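Local coordinates for protein ECL CdiI (PDB 4NTQ) that serves as the immunity protein of a contact-dependent growth inhibition system, binding the CdiA toxin, a ribosomal RNase, at residues Val81-Gln92 and Lys111-His119. Numbering follows the deposited sequence.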
ATOM      1  N   VAL B  81      -1.902  -0.744   7.131  1.00 26.79           N
ATOM      2  CA  VAL B  81      -1.597  -0.404   8.510  1.00 26.14           C
ATOM      3  C   VAL B  81      -2.707  -0.844   9.447  1.00 27.65           C
ATOM      4  O   VAL B  81      -3.873  -0.497   9.239  1.00 33.54           O
ATOM      5  CB  VAL B  81      -1.404   1.115   8.646  1.00 36.64           C
ATOM      6  CG1 VAL B  81      -1.274   1.509  10.098  1.00 37.74           C
ATOM      7  CG2 VAL B  81      -0.187   1.562   7.844  1.00 31.58           C
ATOM      8  N   LEU B  82      -2.344  -1.611  10.474  1.00 29.40           N
ATOM      9  CA  LEU B  82      -3.322  -2.171  11.406  1.00 21.93           C
ATOM     10  C   LEU B  82      -3.266  -1.388  12.709  1.00 36.73           C
ATOM     11  O   LEU B  82      -2.192  -1.194  13.273  1.00 33.19           O
ATOM     12  CB  LEU B  82      -3.027  -3.648  11.679  1.00 29.65           C
ATOM     13  CG  LEU B  82      -3.452  -4.688  10.634  1.00 26.81           C
ATOM     14  CD1 LEU B  82      -2.932  -4.386   9.237  1.00 21.61           C
ATOM     15  CD2 LEU B  82      -2.999  -6.057  11.065  1.00 28.26           C
ATOM     16  N   TYR B  83      -4.417  -0.916  13.177  1.00 24.89           N
ATOM     17  CA  TYR B  83      -4.459  -0.204  14.437  1.00 28.08           C
ATOM     18  C   TYR B  83      -5.275  -1.033  15.404  1.00 28.40           C
ATOM     19  O   TYR B  83      -6.387  -1.419  15.088  1.00 48.82           O
ATOM     20  CB  TYR B  83      -5.106   1.169  14.265  1.00 27.92           C
ATOM     21  CG  TYR B  83      -4.282   2.208  13.533  1.00 27.49           C
ATOM     22  CD1 TYR B  83      -3.255   2.893  14.185  1.00 28.81           C
ATOM     23  CD2 TYR B  83      -4.564   2.550  12.206  1.00 34.00           C
ATOM     24  CE1 TYR B  83      -2.513   3.865  13.533  1.00 37.66           C
ATOM     25  CE2 TYR B  83      -3.816   3.540  11.528  1.00 26.31           C
ATOM     26  CZ  TYR B  83      -2.792   4.180  12.205  1.00 42.89           C
ATOM     27  OH  TYR B  83      -2.050   5.142  11.572  1.00 48.94           O
ATOM     28  N   PHE B  84      -4.726  -1.313  16.571  1.00 29.98           N
ATOM     29  CA  PHE B  84      -5.409  -2.168  17.539  1.00 31.75           C
ATOM     30  C   PHE B  84      -6.182  -1.400  18.608  1.00 40.06           C
ATOM     31  O   PHE B  84      -5.614  -0.563  19.309  1.00 43.92           O
ATOM     32  CB  PHE B  84      -4.405  -3.098  18.196  1.00 32.14           C
ATOM     33  CG  PHE B  84      -3.632  -3.913  17.215  1.00 29.66           C
ATOM     34  CD1 PHE B  84      -4.208  -5.035  16.631  1.00 28.60           C
ATOM     35  CD2 PHE B  84      -2.340  -3.557  16.857  1.00 28.74           C
ATOM     36  CE1 PHE B  84      -3.511  -5.804  15.710  1.00 26.58           C
ATOM     37  CE2 PHE B  84      -1.624  -4.316  15.922  1.00 28.63           C
ATOM     38  CZ  PHE B  84      -2.217  -5.449  15.349  1.00 29.64           C
ATOM     39  N   GLU B  85      -7.483  -1.671  18.710  1.00 35.80           N
ATOM     40  CA  GLU B  85      -8.304  -1.137  19.796  1.00 41.11           C
ATOM     41  C   GLU B  85      -9.198  -2.221  20.357  1.00 48.66           C
ATOM     42  O   GLU B  85     -10.199  -2.603  19.729  1.00 46.59           O
ATOM     43  CB  GLU B  85      -9.153   0.034  19.324  1.00 42.66           C
ATOM     44  CG  GLU B  85      -8.343   1.273  19.058  1.00 52.90           C
ATOM     45  CD  GLU B  85      -9.200   2.439  18.624  1.00 54.95           C
ATOM     46  OE1 GLU B  85     -10.316   2.622  19.179  1.00 62.21           O
ATOM     47  OE2 GLU B  85      -8.748   3.168  17.726  1.00 46.31           O
ATOM     48  N   ASP B  86      -8.823  -2.703  21.538  1.00 51.14           N
ATOM     49  CA  ASP B  86      -9.462  -3.856  22.160  1.00 56.98           C
ATOM     50  C   ASP B  86      -9.473  -5.104  21.254  1.00 49.40           C
ATOM     51  O   ASP B  86      -8.398  -5.585  20.890  1.00 47.63           O
ATOM     52  CB  ASP B  86     -10.835  -3.467  22.693  1.00 63.37           C
ATOM     53  CG  ASP B  86     -10.764  -2.278  23.640  1.00 82.15           C
ATOM     54  OD1 ASP B  86     -11.720  -1.469  23.670  1.00 91.34           O
ATOM     55  OD2 ASP B  86      -9.732  -2.150  24.334  1.00 81.26           O
ATOM     56  N   GLU B  87     -10.653  -5.617  20.898  1.00 51.38           N
ATOM     57  CA  GLU B  87     -10.746  -6.818  20.061  1.00 42.79           C
ATOM     58  C   GLU B  87     -11.068  -6.450  18.622  1.00 48.38           C
ATOM     59  O   GLU B  87     -11.457  -7.299  17.820  1.00 49.85           O
ATOM     60  CB  GLU B  87     -11.814  -7.772  20.590  1.00 45.46           C
ATOM     61  CG  GLU B  87     -11.546  -8.311  21.991  1.00 68.24           C
ATOM     62  CD  GLU B  87     -10.412  -9.317  22.021  1.00 74.86           C
ATOM     63  OE1 GLU B  87     -10.406 -10.226  21.162  1.00 75.81           O
ATOM     64  OE2 GLU B  87      -9.522  -9.191  22.893  1.00 78.64           O
ATOM     65  N   LYS B  88     -10.910  -5.173  18.301  1.00 46.42           N
ATOM     66  CA  LYS B  88     -11.182  -4.691  16.957  1.00 37.46           C
ATOM     67  C   LYS B  88      -9.905  -4.140  16.357  1.00 36.77           C
ATOM     68  O   LYS B  88      -9.098  -3.540  17.057  1.00 42.29           O
ATOM     69  CB  LYS B  88     -12.273  -3.615  16.976  1.00 46.11           C
ATOM     70  CG  LYS B  88     -12.706  -3.154  15.584  1.00 58.36           C
ATOM     71  CD  LYS B  88     -14.037  -2.387  15.594  1.00 69.76           C
ATOM     72  CE  LYS B  88     -15.211  -3.298  15.929  1.00 81.82           C
ATOM     73  NZ  LYS B  88     -16.515  -2.599  15.759  1.00 88.81           N
ATOM     74  N   VAL B  89      -9.714  -4.362  15.059  1.00 35.03           N
ATOM     75  CA  VAL B  89      -8.523  -3.895  14.367  1.00 33.26           C
ATOM     76  C   VAL B  89      -8.936  -3.079  13.162  1.00 37.05           C
ATOM     77  O   VAL B  89      -9.624  -3.593  12.287  1.00 38.77           O
ATOM     78  CB  VAL B  89      -7.650  -5.061  13.874  1.00 26.66           C
ATOM     79  CG1 VAL B  89      -6.359  -4.527  13.272  1.00 28.11           C
ATOM     80  CG2 VAL B  89      -7.336  -6.021  15.020  1.00 30.34           C
ATOM     81  N   TYR B  90      -8.536  -1.805  13.128  1.00 34.67           N
ATOM     82  CA  TYR B  90      -8.797  -0.952  11.967  1.00 31.14           C
ATOM     83  C   TYR B  90      -7.629  -1.063  11.016  1.00 33.80           C
ATOM     84  O   TYR B  90      -6.484  -1.215  11.443  1.00 34.75           O
ATOM     85  CB  TYR B  90      -9.042   0.513  12.366  1.00 30.70           C
ATOM     86  CG  TYR B  90     -10.211   0.661  13.313  1.00 34.58           C
ATOM     87  CD1 TYR B  90     -11.523   0.703  12.837  1.00 30.09           C
ATOM     88  CD2 TYR B  90     -10.008   0.712  14.690  1.00 35.43           C
ATOM     89  CE1 TYR B  90     -12.603   0.803  13.717  1.00 32.73           C
ATOM     90  CE2 TYR B  90     -11.076   0.816  15.576  1.00 37.19           C
ATOM     91  CZ  TYR B  90     -12.367   0.856  15.085  1.00 35.04           C
ATOM     92  OH  TYR B  90     -13.413   0.954  15.965  1.00 49.63           O
ATOM     93  N   VAL B  91      -7.933  -1.005   9.724  1.00 25.33           N
ATOM     94  CA  VAL B  91      -6.937  -1.182   8.698  1.00 21.03           C
ATOM     95  C   VAL B  91      -7.058  -0.061   7.687  1.00 28.80           C
ATOM     96  O   VAL B  91      -8.152   0.238   7.180  1.00 22.70           O
ATOM     97  CB  VAL B  91      -7.109  -2.531   7.947  1.00 33.11           C
ATOM     98  CG1 VAL B  91      -5.911  -2.780   7.034  1.00 30.82           C
ATOM     99  CG2 VAL B  91      -7.288  -3.687   8.918  1.00 20.40           C
ATOM    100  N   GLN B  92      -5.920   0.544   7.380  1.00 21.54           N
ATOM    101  CA  GLN B  92      -5.870   1.650   6.446  1.00 23.63           C
ATOM    102  C   GLN B  92      -4.798   1.316   5.435  1.00 27.47           C
ATOM    103  O   GLN B  92      -3.988   0.415   5.661  1.00 24.74           O
ATOM    104  CB  GLN B  92      -5.547   2.956   7.176  1.00 22.60           C
ATOM    105  CG  GLN B  92      -6.681   3.413   8.063  1.00 23.74           C
ATOM    106  CD  GLN B  92      -6.458   4.782   8.683  1.00 29.88           C
ATOM    107  OE1 GLN B  92      -5.579   5.540   8.275  1.00 36.41           O
ATOM    108  NE2 GLN B  92      -7.263   5.100   9.687  1.00 33.69           N
ATOM    109  N   LYS B 111       7.890   2.870  13.200  1.00 53.44           N
ATOM    110  CA  LYS B 111       8.233   4.239  13.597  1.00 64.36           C
ATOM    111  C   LYS B 111       7.758   5.269  12.567  1.00 66.87           C
ATOM    112  O   LYS B 111       7.576   6.437  12.896  1.00 63.62           O
ATOM    113  CB  LYS B 111       9.749   4.404  13.804  1.00 63.48           C
ATOM    114  CG  LYS B 111      10.354   3.596  14.943  1.00 75.08           C
ATOM    115  CD  LYS B 111       9.736   3.959  16.289  1.00 77.12           C
ATOM    116  CE  LYS B 111      10.004   5.416  16.671  1.00 93.25           C
ATOM    117  NZ  LYS B 111       9.382   5.788  17.986  1.00 96.74           N
ATOM    118  N   PHE B 112       7.563   4.838  11.320  1.00 60.58           N
ATOM    119  CA  PHE B 112       7.227   5.778  10.246  1.00 62.78           C
ATOM    120  C   PHE B 112       5.725   5.978  10.130  1.00 56.38           C
ATOM    121  O   PHE B 112       5.234   6.683   9.260  1.00 60.27           O
ATOM    122  CB  PHE B 112       7.852   5.327   8.919  1.00 59.32           C
ATOM    123  CG  PHE B 112       9.351   5.409   8.911  1.00 67.90           C
ATOM    124  CD1 PHE B 112      10.005   6.426   8.222  1.00 73.88           C
ATOM    125  CD2 PHE B 112      10.109   4.494   9.628  1.00 73.74           C
ATOM    126  CE1 PHE B 112      11.397   6.513   8.230  1.00 85.73           C
ATOM    127  CE2 PHE B 112      11.497   4.573   9.646  1.00 85.63           C
ATOM    128  CZ  PHE B 112      12.146   5.588   8.942  1.00 91.52           C
ATOM    129  N   ILE B 113       5.010   5.351  11.044  1.00 38.37           N
ATOM    130  CA  ILE B 113       3.559   5.368  11.050  1.00 40.97           C
ATOM    131  C   ILE B 113       3.136   6.114  12.288  1.00 47.43           C
ATOM    132  O   ILE B 113       3.665   5.840  13.373  1.00 48.31           O
ATOM    133  CB  ILE B 113       3.013   3.931  11.194  1.00 46.04           C
ATOM    134  CG1 ILE B 113       3.306   3.121   9.925  1.00 49.26           C
ATOM    135  CG2 ILE B 113       1.532   3.953  11.545  1.00 29.67           C
ATOM    136  CD1 ILE B 113       2.997   3.867   8.631  1.00 47.17           C
ATOM    137  N   GLU B 114       2.196   7.043  12.162  1.00 46.61           N
ATOM    138  CA  GLU B 114       1.752   7.739  13.352  1.00 48.65           C
ATOM    139  C   GLU B 114       0.356   7.298  13.737  1.00 51.04           C
ATOM    140  O   GLU B 114      -0.241   6.450  13.068  1.00 54.32           O
ATOM    141  CB  GLU B 114       1.848   9.249  13.187  1.00 56.31           C
ATOM    142  CG  GLU B 114       0.879   9.841  12.204  1.00 56.14           C
ATOM    143  CD  GLU B 114       1.204  11.286  11.921  1.00 68.59           C
ATOM    144  OE1 GLU B 114       2.302  11.741  12.333  1.00 72.85           O
ATOM    145  OE2 GLU B 114       0.366  11.966  11.294  1.00 72.43           O
ATOM    146  N   SER B 115      -0.158   7.874  14.818  1.00 49.72           N
ATOM    147  CA  SER B 115      -1.388   7.386  15.414  1.00 50.53           C
ATOM    148  C   SER B 115      -2.531   7.551  14.436  1.00 46.96           C
ATOM    149  O   SER B 115      -2.395   8.230  13.421  1.00 48.53           O
ATOM    150  CB  SER B 115      -1.668   8.080  16.752  1.00 48.69           C
ATOM    151  OG  SER B 115      -2.571   9.154  16.596  1.00 51.96           O
ATOM    152  N   ARG B 116      -3.651   6.914  14.749  1.00 45.97           N
ATOM    153  CA  ARG B 116      -4.745   6.750  13.803  1.00 45.74           C
ATOM    154  C   ARG B 116      -5.595   7.997  13.661  1.00 44.99           C
ATOM    155  O   ARG B 116      -5.942   8.622  14.655  1.00 42.87           O
ATOM    156  CB  ARG B 116      -5.638   5.592  14.260  1.00 43.36           C
ATOM    157  CG  ARG B 116      -6.975   5.486  13.540  1.00 40.71           C
ATOM    158  CD  ARG B 116      -7.708   4.219  13.992  1.00 43.35           C
ATOM    159  NE  ARG B 116      -9.061   4.131  13.448  1.00 35.13           N
ATOM    160  CZ  ARG B 116     -10.169   4.275  14.168  1.00 43.08           C
ATOM    161  NH1 ARG B 116     -10.097   4.517  15.474  1.00 34.77           N
ATOM    162  NH2 ARG B 116     -11.352   4.186  13.576  1.00 34.19           N
ATOM    163  N   THR B 117      -5.948   8.335  12.422  1.00 47.97           N
ATOM    164  CA  THR B 117      -6.969   9.340  12.149  1.00 36.44           C
ATOM    165  C   THR B 117      -8.041   8.817  11.190  1.00 45.42           C
ATOM    166  O   THR B 117      -7.802   7.907  10.379  1.00 41.78           O
ATOM    167  CB  THR B 117      -6.374  10.632  11.546  1.00 47.59           C
ATOM    168  OG1 THR B 117      -5.822  10.354  10.248  1.00 39.74           O
ATOM    169  CG2 THR B 117      -5.300  11.222  12.470  1.00 39.48           C
ATOM    170  N   THR B 118      -9.221   9.416  11.274  1.00 38.96           N
ATOM    171  CA  THR B 118     -10.325   9.034  10.408  1.00 41.57           C
ATOM    172  C   THR B 118     -10.668  10.047   9.295  1.00 41.06           C
ATOM    173  O   THR B 118     -11.338   9.693   8.327  1.00 51.24           O
ATOM    174  CB  THR B 118     -11.577   8.731  11.235  1.00 37.92           C
ATOM    175  OG1 THR B 118     -11.916   9.885  12.009  1.00 50.16           O
ATOM    176  CG2 THR B 118     -11.313   7.543  12.157  1.00 36.81           C
ATOM    177  N   HIS B 119     -10.224  11.293   9.433  1.00 39.37           N
ATOM    178  CA  HIS B 119     -10.424  12.309   8.392  1.00 46.48           C
ATOM    179  C   HIS B 119      -9.182  13.193   8.348  1.00 45.09           C
ATOM    180  O   HIS B 119      -8.549  13.397   9.376  1.00 49.75           O
ATOM    181  CB  HIS B 119     -11.675  13.169   8.667  1.00 46.87           C
ATOM    182  CG  HIS B 119     -12.898  12.377   9.027  1.00 55.42           C
ATOM    183  ND1 HIS B 119     -13.174  11.976  10.319  1.00 58.52           N
ATOM    184  CD2 HIS B 119     -13.916  11.909   8.264  1.00 53.85           C
ATOM    185  CE1 HIS B 119     -14.309  11.296  10.336  1.00 50.99           C
ATOM    186  NE2 HIS B 119     -14.781  11.244   9.104  1.00 49.38           N
TER
HETATM  187  O   HOH W   1      -4.750   7.494   9.865  1.00 42.17           O
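One face of a beta hairpin, formed by the antiparallel strands 76-85 and 88-97 and closed by a type II' turn from Glu-85 to Lys-88, is crossed by the irregular loop 113-117, and Arg-116 reaches across it, touching Tyr-83, Tyr-90 and Glu-85 with successive parts of its side chain. With CG anti to the backbone N (chi1 168°) and the chain straight as far as NE, Arg-116 runs over the hairpin from Tyr-83 to Tyr-90. Its CB sits over the centre of the Tyr-83 ring in a CH-pi contact, 3.5 Å from the centroid. Farther out, the guanidinium lies flat on a face of Tyr-90, planes 8° apart, in a cation-pi stack with Arg-116 CZ 3.7 Å from the ring centroid; Lys-88 CG covers part of the opposite face. Arg-116 NH1 forms a salt bridge with Glu-85 OE2 at 3.0 Å, the carboxylate set at a steep angle to the guanidinium plane, while Arg-116 NE makes a second salt bridge, to Glu-128. The hairpin supplies the two middle strands of a four-stranded antiparallel sheet, whose other face, carrying Leu-82, Phe-84 and Val-89, packs on helices 41-58 and 133-144. On the loop-covered face, Tyr-83 OH donates a hydrogen bond to Glu-114 O (2.7 Å), which lies in the ring plane at its edge. Gln-92 NE2 donates to Thr-117 O at 2.9 Å, tilted 26° from the carbonyl plane, and also bonds Glu-128; water 1 donates to Gln-92 OE1 and accepts from Thr-117 N, so both ends of the amide are tied to the loop. Val-81 CG1 meets Ile-113 CG2 tip to tip at 4.0 Å. Beside this site the toxin chain, CdiA, approaches: its Lys-221 hydrogen-bonds Thr-117 OG1 and packs on Gln-92.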